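Local atomic coordinates of D-alanyl transferase DltD (Enterococcus faecium TX0133A04, PDB entry 6PFX), a protein that probably takes part in attaching D-alanine to lipoteichoic acid in the cell envelope of this Gram-positive bacterium. Residues V99-P104 against L290-P295; P41-S46 against F70-P75; A331-Q336 against L355-Q360; G76-S81 against S269-D274. All blocks are in the same frame, centred on the assembly; numbering follows the deposited sequence.

Interaction 1 of 4, residues V99-P104 against L290-P295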
loop_
_atom_site.group_PDB
_atom_site.type_symbol
_atom_site.label_atom_id
_atom_site.label_comp_id
_atom_site.label_asym_id
_atom_site.label_seq_id
_atom_site.Cartn_x
_atom_site.Cartn_y
_atom_site.Cartn_z
ATOM N N VAL A 99 -5.224 -6.578 -3.528
ATOM C CA VAL A 99 -5.906 -5.492 -2.836
ATOM C C VAL A 99 -4.845 -4.464 -2.497
ATOM O O VAL A 99 -3.789 -4.811 -1.958
ATOM C CB VAL A 99 -6.606 -5.988 -1.561
ATOM C CG1 VAL A 99 -7.326 -4.858 -0.811
ATOM C CG2 VAL A 99 -7.616 -7.033 -1.895
ATOM N N PHE A 100 -5.111 -3.208 -2.828
ATOM C CA PHE A 100 -4.139 -2.137 -2.640
ATOM C C PHE A 100 -4.842 -0.963 -1.974
ATOM O O PHE A 100 -5.769 -0.392 -2.551
ATOM C CB PHE A 100 -3.550 -1.713 -3.995
ATOM C CG PHE A 100 -2.330 -0.818 -3.902
ATOM C CD1 PHE A 100 -2.454 0.483 -3.486
ATOM C CD2 PHE A 100 -1.057 -1.285 -4.244
ATOM C CE1 PHE A 100 -1.338 1.310 -3.413
ATOM C CE2 PHE A 100 0.061 -0.461 -4.161
ATOM C CZ PHE A 100 -0.084 0.829 -3.748
ATOM N N ILE A 101 -4.364 -0.560 -0.799
ATOM C CA ILE A 101 -4.921 0.582 -0.075
ATOM C C ILE A 101 -4.071 1.808 -0.399
ATOM O O ILE A 101 -2.879 1.835 -0.073
ATOM C CB ILE A 101 -4.933 0.329 1.441
ATOM C CG1 ILE A 101 -5.444 -1.065 1.810
ATOM C CG2 ILE A 101 -5.765 1.405 2.131
ATOM C CD1 ILE A 101 -6.817 -1.340 1.421
ATOM N N ILE A 102 -4.685 2.814 -1.030
ATOM C CA ILE A 102 -4.013 4.051 -1.429
ATOM C C ILE A 102 -4.199 5.074 -0.309
ATOM O O ILE A 102 -5.316 5.549 -0.091
ATOM C CB ILE A 102 -4.639 4.615 -2.712
ATOM C CG1 ILE A 102 -4.621 3.605 -3.854
ATOM C CG2 ILE A 102 -3.916 5.903 -3.155
ATOM C CD1 ILE A 102 -5.382 4.068 -5.090
ATOM N N SER A 103 -3.117 5.468 0.372
ATOM C CA SER A 103 -3.226 6.511 1.402
ATOM C C SER A 103 -3.085 7.898 0.781
ATOM O O SER A 103 -2.045 8.186 0.182
ATOM C CB SER A 103 -2.146 6.332 2.462
ATOM O OG SER A 103 -2.331 5.142 3.197
ATOM N N PRO A 104 -4.069 8.791 0.925
ATOM C CA PRO A 104 -3.888 10.162 0.402
ATOM C C PRO A 104 -2.646 10.860 0.956
ATOM O O PRO A 104 -1.996 11.630 0.232
ATOM C CB PRO A 104 -5.206 10.850 0.805
ATOM C CG PRO A 104 -6.221 9.688 0.923
ATOM C CD PRO A 104 -5.398 8.595 1.543
ATOM N N LEU A 290 -8.259 -4.572 -6.653
ATOM C CA LEU A 290 -9.206 -3.704 -5.962
ATOM C C LEU A 290 -8.409 -2.633 -5.221
ATOM O O LEU A 290 -7.614 -2.950 -4.325
ATOM C CB LEU A 290 -10.081 -4.486 -4.977
ATOM C CG LEU A 290 -10.960 -3.657 -4.024
ATOM C CD1 LEU A 290 -12.029 -2.845 -4.771
ATOM C CD2 LEU A 290 -11.624 -4.541 -2.946
ATOM N N PHE A 291 -8.602 -1.375 -5.611
ATOM C CA PHE A 291 -8.006 -0.239 -4.923
ATOM C C PHE A 291 -9.013 0.319 -3.927
ATOM O O PHE A 291 -10.209 0.383 -4.218
ATOM C CB PHE A 291 -7.600 0.863 -5.909
ATOM C CG PHE A 291 -6.503 0.449 -6.858
ATOM C CD1 PHE A 291 -5.177 0.561 -6.485
ATOM C CD2 PHE A 291 -6.801 -0.053 -8.117
ATOM C CE1 PHE A 291 -4.151 0.175 -7.345
ATOM C CE2 PHE A 291 -5.777 -0.452 -8.989
ATOM C CZ PHE A 291 -4.455 -0.327 -8.600
ATOM N N ILE A 292 -8.525 0.688 -2.743
ATOM C CA ILE A 292 -9.335 1.267 -1.667
ATOM C C ILE A 292 -8.743 2.625 -1.316
ATOM O O ILE A 292 -7.536 2.731 -1.065
ATOM C CB ILE A 292 -9.376 0.333 -0.435
ATOM C CG1 ILE A 292 -9.926 -1.035 -0.860
ATOM C CG2 ILE A 292 -10.183 0.968 0.717
ATOM C CD1 ILE A 292 -9.793 -2.148 0.167
ATOM N N ILE A 293 -9.598 3.654 -1.284
ATOM C CA ILE A 293 -9.198 5.016 -0.945
ATOM C C ILE A 293 -9.934 5.404 0.329
ATOM O O ILE A 293 -11.160 5.596 0.295
ATOM C CB ILE A 293 -9.579 6.015 -2.040
ATOM C CG1 ILE A 293 -9.056 5.558 -3.398
ATOM C CG2 ILE A 293 -8.962 7.361 -1.692
ATOM C CD1 ILE A 293 -9.457 6.441 -4.577
ATOM N N PRO A 294 -9.249 5.490 1.462
ATOM C CA PRO A 294 -9.922 5.812 2.719
ATOM C C PRO A 294 -10.151 7.302 2.850
ATOM O O PRO A 294 -9.440 8.112 2.239
ATOM C CB PRO A 294 -8.913 5.357 3.782
ATOM C CG PRO A 294 -7.581 5.630 3.096
ATOM C CD PRO A 294 -7.828 5.155 1.670
ATOM N N PRO A 295 -11.095 7.692 3.686
ATOM C CA PRO A 295 -11.307 9.103 4.001
ATOM C C PRO A 295 -10.373 9.546 5.120
ATOM O O PRO A 295 -9.567 8.786 5.638
ATOM C CB PRO A 295 -12.737 9.101 4.530
ATOM C CG PRO A 295 -12.812 7.778 5.261
ATOM C CD PRO A 295 -12.036 6.809 4.400
#

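Interaction 2 of 4, residues P41-S46 against F70-P75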
loop_
_atom_site.group_PDB
_atom_site.type_symbol
_atom_site.label_atom_id
_atom_site.label_comp_id
_atom_site.label_asym_id
_atom_site.label_seq_id
_atom_site.Cartn_x
_atom_site.Cartn_y
_atom_site.Cartn_z
ATOM N N PRO A 41 -2.001 -10.844 -1.941
ATOM C CA PRO A 41 -1.249 -9.711 -1.377
ATOM C C PRO A 41 -2.166 -8.526 -1.104
ATOM O O PRO A 41 -3.025 -8.186 -1.923
ATOM C CB PRO A 41 -0.205 -9.398 -2.458
ATOM C CG PRO A 41 -0.861 -9.845 -3.736
ATOM C CD PRO A 41 -1.656 -11.085 -3.361
ATOM N N PHE A 42 -2.020 -7.952 0.096
ATOM C CA PHE A 42 -2.671 -6.708 0.502
ATOM C C PHE A 42 -1.561 -5.672 0.685
ATOM O O PHE A 42 -0.745 -5.780 1.611
ATOM C CB PHE A 42 -3.430 -6.869 1.817
ATOM C CG PHE A 42 -4.806 -7.484 1.696
ATOM C CD1 PHE A 42 -4.998 -8.742 1.141
ATOM C CD2 PHE A 42 -5.909 -6.800 2.196
ATOM C CE1 PHE A 42 -6.274 -9.299 1.061
ATOM C CE2 PHE A 42 -7.168 -7.347 2.141
ATOM C CZ PHE A 42 -7.361 -8.604 1.577
ATOM N N PHE A 43 -1.518 -4.696 -0.214
ATOM C CA PHE A 43 -0.545 -3.617 -0.176
ATOM C C PHE A 43 -1.154 -2.401 0.502
ATOM O O PHE A 43 -2.351 -2.124 0.377
ATOM C CB PHE A 43 -0.106 -3.215 -1.590
ATOM C CG PHE A 43 0.657 -4.284 -2.322
ATOM C CD1 PHE A 43 2.028 -4.418 -2.155
ATOM C CD2 PHE A 43 0.008 -5.155 -3.184
ATOM C CE1 PHE A 43 2.726 -5.407 -2.825
ATOM C CE2 PHE A 43 0.704 -6.144 -3.842
ATOM C CZ PHE A 43 2.063 -6.261 -3.673
ATOM N N GLY A 44 -0.305 -1.652 1.193
ATOM C CA GLY A 44 -0.775 -0.470 1.879
ATOM C C GLY A 44 0.279 0.122 2.786
ATOM O O GLY A 44 1.420 0.323 2.365
ATOM N N SER A 45 -0.091 0.426 4.025
ATOM C CA SER A 45 0.871 0.938 5.001
ATOM C C SER A 45 0.371 0.573 6.395
ATOM O O SER A 45 -0.195 -0.508 6.572
ATOM C CB SER A 45 1.145 2.427 4.802
ATOM O OG SER A 45 -0.032 3.174 4.626
ATOM N N SER A 46 0.530 1.468 7.377
ATOM C CA SER A 46 0.331 1.093 8.775
ATOM C C SER A 46 -1.094 0.656 9.099
ATOM O O SER A 46 -1.299 -0.021 10.112
ATOM C CB SER A 46 0.736 2.251 9.698
ATOM O OG SER A 46 0.086 3.447 9.321
ATOM N N PHE A 70 -1.841 -11.702 2.633
ATOM C CA PHE A 70 -0.422 -11.590 2.950
ATOM C C PHE A 70 -0.146 -10.088 3.014
ATOM O O PHE A 70 -0.244 -9.389 1.999
ATOM C CB PHE A 70 0.453 -12.295 1.921
ATOM C CG PHE A 70 1.828 -12.567 2.428
ATOM C CD1 PHE A 70 2.716 -11.525 2.613
ATOM C CD2 PHE A 70 2.225 -13.853 2.754
ATOM C CE1 PHE A 70 3.998 -11.761 3.103
ATOM C CE2 PHE A 70 3.488 -14.096 3.263
ATOM C CZ PHE A 70 4.383 -13.050 3.425
ATOM N N LEU A 71 0.123 -9.575 4.209
ATOM C CA LEU A 71 0.182 -8.131 4.407
ATOM C C LEU A 71 1.549 -7.601 4.000
ATOM O O LEU A 71 2.572 -7.973 4.588
ATOM C CB LEU A 71 -0.111 -7.793 5.864
ATOM C CG LEU A 71 -1.362 -8.433 6.459
ATOM C CD1 LEU A 71 -1.517 -8.012 7.899
ATOM C CD2 LEU A 71 -2.606 -8.057 5.662
ATOM N N LEU A 72 1.564 -6.700 3.024
ATOM C CA LEU A 72 2.810 -6.189 2.474
ATOM C C LEU A 72 2.990 -4.691 2.665
ATOM O O LEU A 72 4.006 -4.138 2.228
ATOM C CB LEU A 72 2.937 -6.574 0.996
ATOM C CG LEU A 72 3.152 -8.071 0.728
ATOM C CD1 LEU A 72 3.062 -8.358 -0.760
ATOM C CD2 LEU A 72 4.491 -8.550 1.292
ATOM N N GLY A 73 2.076 -4.029 3.311
ATOM C CA GLY A 73 2.339 -2.690 3.779
ATOM C C GLY A 73 2.855 -2.666 5.216
ATOM O O GLY A 73 2.662 -3.618 5.973
ATOM N N ALA A 74 3.501 -1.557 5.569
ATOM C CA ALA A 74 4.030 -1.327 6.910
ATOM C C ALA A 74 4.172 0.178 7.099
ATOM O O ALA A 74 3.970 0.950 6.156
ATOM C CB ALA A 74 5.379 -2.040 7.107
ATOM N N PRO A 75 4.483 0.643 8.308
ATOM C CA PRO A 75 4.553 2.100 8.507
ATOM C C PRO A 75 5.604 2.723 7.602
ATOM O O PRO A 75 6.786 2.380 7.660
ATOM C CB PRO A 75 4.902 2.246 9.993
ATOM C CG PRO A 75 4.368 1.015 10.612
ATOM C CD PRO A 75 4.610 -0.082 9.588
#

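Interaction 3 of 4, residues A331-Q336 against L355-Q360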
loop_
_atom_site.group_PDB
_atom_site.type_symbol
_atom_site.label_atom_id
_atom_site.label_comp_id
_atom_site.label_asym_id
_atom_site.label_seq_id
_atom_site.Cartn_x
_atom_site.Cartn_y
_atom_site.Cartn_z
ATOM N N ALA A 331 -12.774 1.049 -4.618
ATOM C CA ALA A 331 -13.652 1.356 -3.492
ATOM C C ALA A 331 -13.212 2.713 -2.965
ATOM O O ALA A 331 -12.266 2.807 -2.180
ATOM C CB ALA A 331 -13.531 0.293 -2.410
ATOM N N ASP A 332 -13.906 3.758 -3.381
ATOM C CA ASP A 332 -13.577 5.128 -2.998
ATOM C C ASP A 332 -14.446 5.494 -1.804
ATOM O O ASP A 332 -15.659 5.675 -1.945
ATOM C CB ASP A 332 -13.840 6.059 -4.181
ATOM C CG ASP A 332 -13.636 7.526 -3.844
ATOM O OD1 ASP A 332 -13.268 7.860 -2.700
ATOM O OD2 ASP A 332 -13.845 8.357 -4.748
ATOM N N PHE A 333 -13.829 5.568 -0.623
ATOM C CA PHE A 333 -14.534 5.875 0.615
ATOM C C PHE A 333 -14.292 7.308 1.108
ATOM O O PHE A 333 -14.596 7.616 2.263
ATOM C CB PHE A 333 -14.143 4.869 1.707
ATOM C CG PHE A 333 -14.558 3.444 1.436
ATOM C CD1 PHE A 333 -15.838 3.135 1.017
ATOM C CD2 PHE A 333 -13.665 2.413 1.648
ATOM C CE1 PHE A 333 -16.201 1.817 0.790
ATOM C CE2 PHE A 333 -14.030 1.109 1.440
ATOM C CZ PHE A 333 -15.291 0.814 1.009
ATOM N N VAL A 334 -13.775 8.195 0.257
ATOM C CA VAL A 334 -13.509 9.568 0.688
ATOM C C VAL A 334 -14.772 10.208 1.236
ATOM O O VAL A 334 -14.720 11.017 2.173
ATOM C CB VAL A 334 -12.915 10.369 -0.483
ATOM C CG1 VAL A 334 -12.781 11.854 -0.167
ATOM C CG2 VAL A 334 -11.561 9.763 -0.854
ATOM N N ASN A 335 -15.924 9.863 0.668
ATOM C CA ASN A 335 -17.181 10.444 1.122
ATOM C C ASN A 335 -17.709 9.825 2.419
ATOM O O ASN A 335 -18.806 10.196 2.860
ATOM C CB ASN A 335 -18.256 10.386 0.029
ATOM C CG ASN A 335 -18.826 8.989 -0.184
ATOM O OD1 ASN A 335 -18.436 8.014 0.470
ATOM N ND2 ASN A 335 -19.779 8.891 -1.109
ATOM N N GLN A 336 -16.947 8.938 3.063
ATOM C CA GLN A 336 -17.320 8.364 4.354
ATOM C C GLN A 336 -16.646 9.081 5.514
ATOM O O GLN A 336 -16.619 8.563 6.636
ATOM C CB GLN A 336 -16.981 6.873 4.374
ATOM C CG GLN A 336 -17.764 6.061 3.366
ATOM C CD GLN A 336 -19.237 6.099 3.647
ATOM O OE1 GLN A 336 -19.678 5.760 4.747
ATOM N NE2 GLN A 336 -20.015 6.524 2.661
ATOM N N LEU A 355 -14.940 -2.940 7.768
ATOM C CA LEU A 355 -16.151 -3.673 7.425
ATOM C C LEU A 355 -16.689 -3.223 6.073
ATOM O O LEU A 355 -17.088 -4.062 5.255
ATOM C CB LEU A 355 -17.208 -3.515 8.508
ATOM C CG LEU A 355 -18.539 -4.200 8.215
ATOM C CD1 LEU A 355 -18.351 -5.705 8.144
ATOM C CD2 LEU A 355 -19.613 -3.847 9.239
ATOM N N ALA A 356 -16.661 -1.911 5.800
ATOM C CA ALA A 356 -17.132 -1.425 4.506
ATOM C C ALA A 356 -16.262 -1.971 3.389
ATOM O O ALA A 356 -16.753 -2.329 2.311
ATOM C CB ALA A 356 -17.094 0.104 4.459
ATOM N N ALA A 357 -14.954 -2.015 3.624
ATOM C CA ALA A 357 -14.041 -2.555 2.630
ATOM C C ALA A 357 -14.381 -4.004 2.331
ATOM O O ALA A 357 -14.311 -4.439 1.174
ATOM C CB ALA A 357 -12.604 -2.383 3.122
ATOM N N ASP A 358 -14.774 -4.760 3.361
ATOM C CA ASP A 358 -15.086 -6.162 3.154
ATOM C C ASP A 358 -16.226 -6.349 2.164
ATOM O O ASP A 358 -16.309 -7.400 1.521
ATOM C CB ASP A 358 -15.426 -6.869 4.465
ATOM C CG ASP A 358 -15.464 -8.380 4.295
ATOM O OD1 ASP A 358 -14.454 -8.919 3.800
ATOM O OD2 ASP A 358 -16.503 -9.020 4.599
ATOM N N GLN A 359 -17.141 -5.378 2.066
ATOM C CA GLN A 359 -18.257 -5.503 1.134
ATOM C C GLN A 359 -17.792 -5.507 -0.314
ATOM O O GLN A 359 -18.544 -5.927 -1.202
ATOM C CB GLN A 359 -19.272 -4.392 1.367
ATOM C CG GLN A 359 -19.726 -4.272 2.827
ATOM C CD GLN A 359 -20.062 -5.595 3.492
ATOM O OE1 GLN A 359 -20.932 -6.331 3.029
ATOM N NE2 GLN A 359 -19.353 -5.920 4.573
ATOM N N GLN A 360 -16.601 -4.998 -0.581
ATOM C CA GLN A 360 -16.029 -5.077 -1.913
ATOM C C GLN A 360 -14.909 -6.096 -1.997
ATOM O O GLN A 360 -14.760 -6.730 -3.040
ATOM C CB GLN A 360 -15.595 -3.686 -2.388
ATOM C CG GLN A 360 -16.830 -2.752 -2.479
ATOM C CD GLN A 360 -16.522 -1.369 -2.997
ATOM O OE1 GLN A 360 -15.910 -1.204 -4.059
ATOM N NE2 GLN A 360 -16.959 -0.355 -2.252
#

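Interaction 4 of 4, residues G76-S81 against S269-D274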
loop_
_atom_site.group_PDB
_atom_site.type_symbol
_atom_site.label_atom_id
_atom_site.label_comp_id
_atom_site.label_asym_id
_atom_site.label_seq_id
_atom_site.Cartn_x
_atom_site.Cartn_y
_atom_site.Cartn_z
ATOM N N GLY A 76 5.156 3.618 6.734
ATOM C CA GLY A 76 6.043 4.314 5.833
ATOM C C GLY A 76 6.274 3.659 4.487
ATOM O O GLY A 76 7.042 4.204 3.687
ATOM N N THR A 77 5.644 2.517 4.202
ATOM C CA THR A 77 5.728 1.945 2.861
ATOM C C THR A 77 4.786 2.719 1.940
ATOM O O THR A 77 3.581 2.795 2.208
ATOM C CB THR A 77 5.391 0.454 2.824
ATOM O OG1 THR A 77 4.066 0.221 3.310
ATOM C CG2 THR A 77 6.388 -0.338 3.651
ATOM N N GLN A 78 5.339 3.324 0.885
ATOM C CA GLN A 78 4.560 4.026 -0.137
ATOM C C GLN A 78 4.792 3.353 -1.489
ATOM O O GLN A 78 5.200 2.188 -1.538
ATOM C CB GLN A 78 4.903 5.522 -0.144
ATOM C CG GLN A 78 4.807 6.153 1.249
ATOM C CD GLN A 78 4.789 7.696 1.312
ATOM O OE1 GLN A 78 4.707 8.256 2.411
ATOM N NE2 GLN A 78 4.862 8.380 0.166
ATOM N N SER A 79 4.526 4.049 -2.598
ATOM C CA SER A 79 4.422 3.336 -3.874
ATOM C C SER A 79 5.762 2.775 -4.339
ATOM O O SER A 79 5.815 1.662 -4.875
ATOM C CB SER A 79 3.814 4.225 -4.961
ATOM O OG SER A 79 2.459 4.508 -4.664
ATOM N N LEU A 80 6.851 3.531 -4.165
ATOM C CA LEU A 80 8.157 3.075 -4.632
ATOM C C LEU A 80 8.559 1.784 -3.926
ATOM O O LEU A 80 8.959 0.805 -4.567
ATOM C CB LEU A 80 9.189 4.177 -4.405
ATOM C CG LEU A 80 10.515 4.057 -5.139
ATOM C CD1 LEU A 80 11.177 5.419 -5.152
ATOM C CD2 LEU A 80 11.400 3.069 -4.457
ATOM N N SER A 81 8.412 1.748 -2.600
ATOM C CA SER A 81 8.774 0.543 -1.865
ATOM C C SER A 81 7.901 -0.631 -2.282
ATOM O O SER A 81 8.390 -1.755 -2.450
ATOM C CB SER A 81 8.632 0.779 -0.366
ATOM O OG SER A 81 9.577 1.732 0.061
ATOM N N SER A 269 2.389 15.748 -6.355
ATOM C CA SER A 269 3.408 14.950 -5.679
ATOM C C SER A 269 4.181 14.071 -6.643
ATOM O O SER A 269 3.592 13.578 -7.610
ATOM C CB SER A 269 2.711 13.998 -4.692
ATOM O OG SER A 269 3.624 13.251 -3.912
ATOM N N PRO A 270 5.474 13.819 -6.392
ATOM C CA PRO A 270 6.157 12.713 -7.084
ATOM C C PRO A 270 5.481 11.385 -6.851
ATOM O O PRO A 270 5.657 10.475 -7.660
ATOM C CB PRO A 270 7.565 12.708 -6.467
ATOM C CG PRO A 270 7.734 14.094 -5.899
ATOM C CD PRO A 270 6.369 14.522 -5.454
ATOM N N GLU A 271 4.704 11.246 -5.774
ATOM C CA GLU A 271 4.058 9.973 -5.478
ATOM C C GLU A 271 3.120 9.517 -6.594
ATOM O O GLU A 271 2.886 8.311 -6.742
ATOM C CB GLU A 271 3.290 10.065 -4.158
ATOM C CG GLU A 271 2.669 8.727 -3.717
ATOM C CD GLU A 271 3.642 7.705 -3.127
ATOM O OE1 GLU A 271 4.772 8.060 -2.733
ATOM O OE2 GLU A 271 3.248 6.516 -3.033
ATOM N N PHE A 272 2.542 10.450 -7.358
ATOM C CA PHE A 272 1.689 10.045 -8.469
ATOM C C PHE A 272 2.487 9.251 -9.488
ATOM O O PHE A 272 1.975 8.308 -10.095
ATOM C CB PHE A 272 1.045 11.264 -9.135
ATOM C CG PHE A 272 -0.052 11.878 -8.316
ATOM C CD1 PHE A 272 -1.313 11.311 -8.280
ATOM C CD2 PHE A 272 0.192 13.002 -7.559
ATOM C CE1 PHE A 272 -2.308 11.854 -7.512
ATOM C CE2 PHE A 272 -0.805 13.549 -6.792
ATOM C CZ PHE A 272 -2.055 12.972 -6.772
ATOM N N SER A 273 3.747 9.629 -9.693
ATOM C CA SER A 273 4.611 8.920 -10.632
ATOM C C SER A 273 5.215 7.661 -10.013
ATOM O O SER A 273 5.365 6.651 -10.712
ATOM C CB SER A 273 5.645 9.895 -11.188
ATOM O OG SER A 273 4.991 10.942 -11.904
ATOM N N ASP A 274 5.544 7.674 -8.712
ATOM C CA ASP A 274 5.903 6.429 -8.036
ATOM C C ASP A 274 4.748 5.431 -8.114
ATOM O O ASP A 274 4.960 4.233 -8.340
ATOM C CB ASP A 274 6.284 6.670 -6.569
ATOM C CG ASP A 274 7.554 7.503 -6.393
ATOM O OD1 ASP A 274 8.252 7.822 -7.374
ATOM O OD2 ASP A 274 7.861 7.847 -5.233
HETATM O O HOH W 1 6.887 6.355 -3.079
#

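Interaction 1 of 4, residues V99-P104 against L290-P295
F100 bonds the neighbouring strand through both its backbone N and its backbone O: its N donates to L290 O at 2.9 Å, and its O accepts from I292 N at 3.0 Å. A third bond runs from I102 N to I292 O at 2.9 Å. All three are the pattern of parallel strands, here with a 20° twist. The pairing stops at P294, which has no N-H to offer; its CD sits 3.1 Å from I102 O, a buried carbonyl oxygen that finds no partner in the model.

The apolar contacts fall on the two faces of the sheet. On the face of V99, I101, L290 and I292, the two isoleucines run alongside each other. I101, with CG1 beside its backbone N, turns its ethyl arm over I292 (chi2 -62°), and the CD1 atoms of I101 and I292 are unusually close at 3.3 Å, while V99 CG1 touches the same I292 methyl. On the face of F100 and F291, F291 CD1 lies 3.7 Å from F100 CB and 3.8 Å from I102 CD1, and the two rings meet obliquely, their planes 52° apart.

Helix 351-365 packs on L290 and I292, helix 271-284 on F100 and F291, and helix 308-323 on F291, I102 and I293. Such a wholly apolar pair of inner parallel strands between helical layers is the core of the three-layer alpha/beta fold of SGNH hydrolases, the clan to which DltD belongs.

Interaction 2 of 4, residues P41-S46 against F70-P75
Strands 41-43 and 70-71 run parallel, with F42 hydrogen-bonded at both ends of its residue: its N donates to F70 O at 3.0 Å, almost dead straight at 177°, and its O accepts from L72 N at 2.9 Å. Beyond L72 the regular pairing is lost, but the chains stay close. G73 CA rests 3.5 Å from G44 O, and S45 CA 3.3 Å from A74 O, in C-H...O contacts. G73, with no side chain, lets its backbone come against G44 and S45. G73 N is buried with no partner in the model.

Among the side chains, L72 CD1 touches two residues of the other strand, F43 CE1 at 3.6 Å and P41 CB at 3.8 Å. F43 and L72 both have CG anti to the carbonyl carbon. Their side chains lie alongside each other, pointing the same way. L71 CD2 touches F42 CB on the other face. At the far end, S46 CB comes against P75 CG at 3.9 Å.

S46 OG is hydrogen-bonded to H348 NE2, and S45 OG has a weak bond to S103 OG. The chemistry is thus backbone bonds and hydrocarbon packing behind a serine in the loop just after strand 39-43. This is consistent with S46 being the nucleophile of a Ser-His-Asp triad, as in SGNH relatives; the paired strands lead into the loop that carries it.

Interaction 3 of 4, residues A331-Q336 against L355-Q360
F333, whose ring packs on helix 351-365, has its carbonyl O bound by Q336 N at 2.8 Å, the bond that turns the chain just after edge strand 330-332. D332 forms an Asx turn, its OD1 accepting from V334 N at 3.0 Å, nearly along its C-O axis, while D332 OD2 makes a salt bridge to K319. The contact thus packs the last strand of the alpha/beta sheet, and the loop it runs into, against a helix lying over one face.

F333 leaves its backbone with CG anti to the carbonyl carbon (chi1 -65°), and its outer ring atoms meet the helix. CZ is 3.7 Å from A356 O and 4.0 Å from A356 CB. CE2 approaches the A357 backbone, with A357 CA beyond the ring edge, near its plane, at 3.9 Å. A331 O lies above one face of the ring, offset toward the rim, and the ring of F342 meets F333 edge-to-face.

Q360 comes back from the opposite direction. Its chain is extended beyond CG (chi2 -177°), which carries the amide out to the strand, standing at 78° to the ring. These are packing contacts rather than polar bonds: Q360 NE2 lies 3.8 Å from F333 CE1, and on the other branch of the amide Q360 OE1 rests 3.3 Å from A331 CB.

Interaction 4 of 4, residues G76-S81 against S269-D274
E271 puts both carboxylate oxygens against the N-terminus of helix 79-89. OE2 carries two bonds from one residue: S79 N reaches E271 OE2 on its syn lone pair at 2.8 Å, and S79 OG donates to E271 OE2 from above the carboxylate plane at 2.7 Å. E271 OE1 accepts from Q78 NE2 at 2.9 Å, again from well above the plane; Q78, at the N-cap position, extends its chain to get there, and its amide also has a weak bond to W106 O. The start of the helix and these donors would probably favour the ionised carboxylate. D274 packs its CB against S79 CB at 3.8 Å.

The next shell is a water that accepts from L80 N at 3.0 Å and lies 2.7 Å from E271 OE1 and 2.8 Å from D274 OD2. D274 OD1 is hydrogen-bonded to Y142 OH and forms a salt bridge with R146.

Farther out, E271 is probably positioned by the first turn of its helix and by its own torsions. CG is anti to the backbone N and the chain bends at chi2 (76°), swinging the carboxylate across to Q78 and S79. S269, two residues earlier, whose OG also bonds V108 O, supplies a capping bond: E271 N to S269 OG, 2.9 Å.

From the N terminus, interaction 2 comes first, closing a short beta-alpha-beta unit in which helix 56-62 connects strands 39-43 and 68-71. The chain then passes straight into 76-81, whose T77 OG1 lies 2.8 Å from G44 O, and through helix 79-89 to 99-104. Both wait for partners nearly two hundred residues later: 269-274 closes interaction 4, then 290-295 closes interaction 1, so these two long, mostly helical loops cross. Interaction 3 closes last, in series. Interactions 2, 1 and 3 follow one another across the single parallel sheet, joined by F43 N to V99 O and A331 N to F291 O, while interaction 4 ties together two helices beside it.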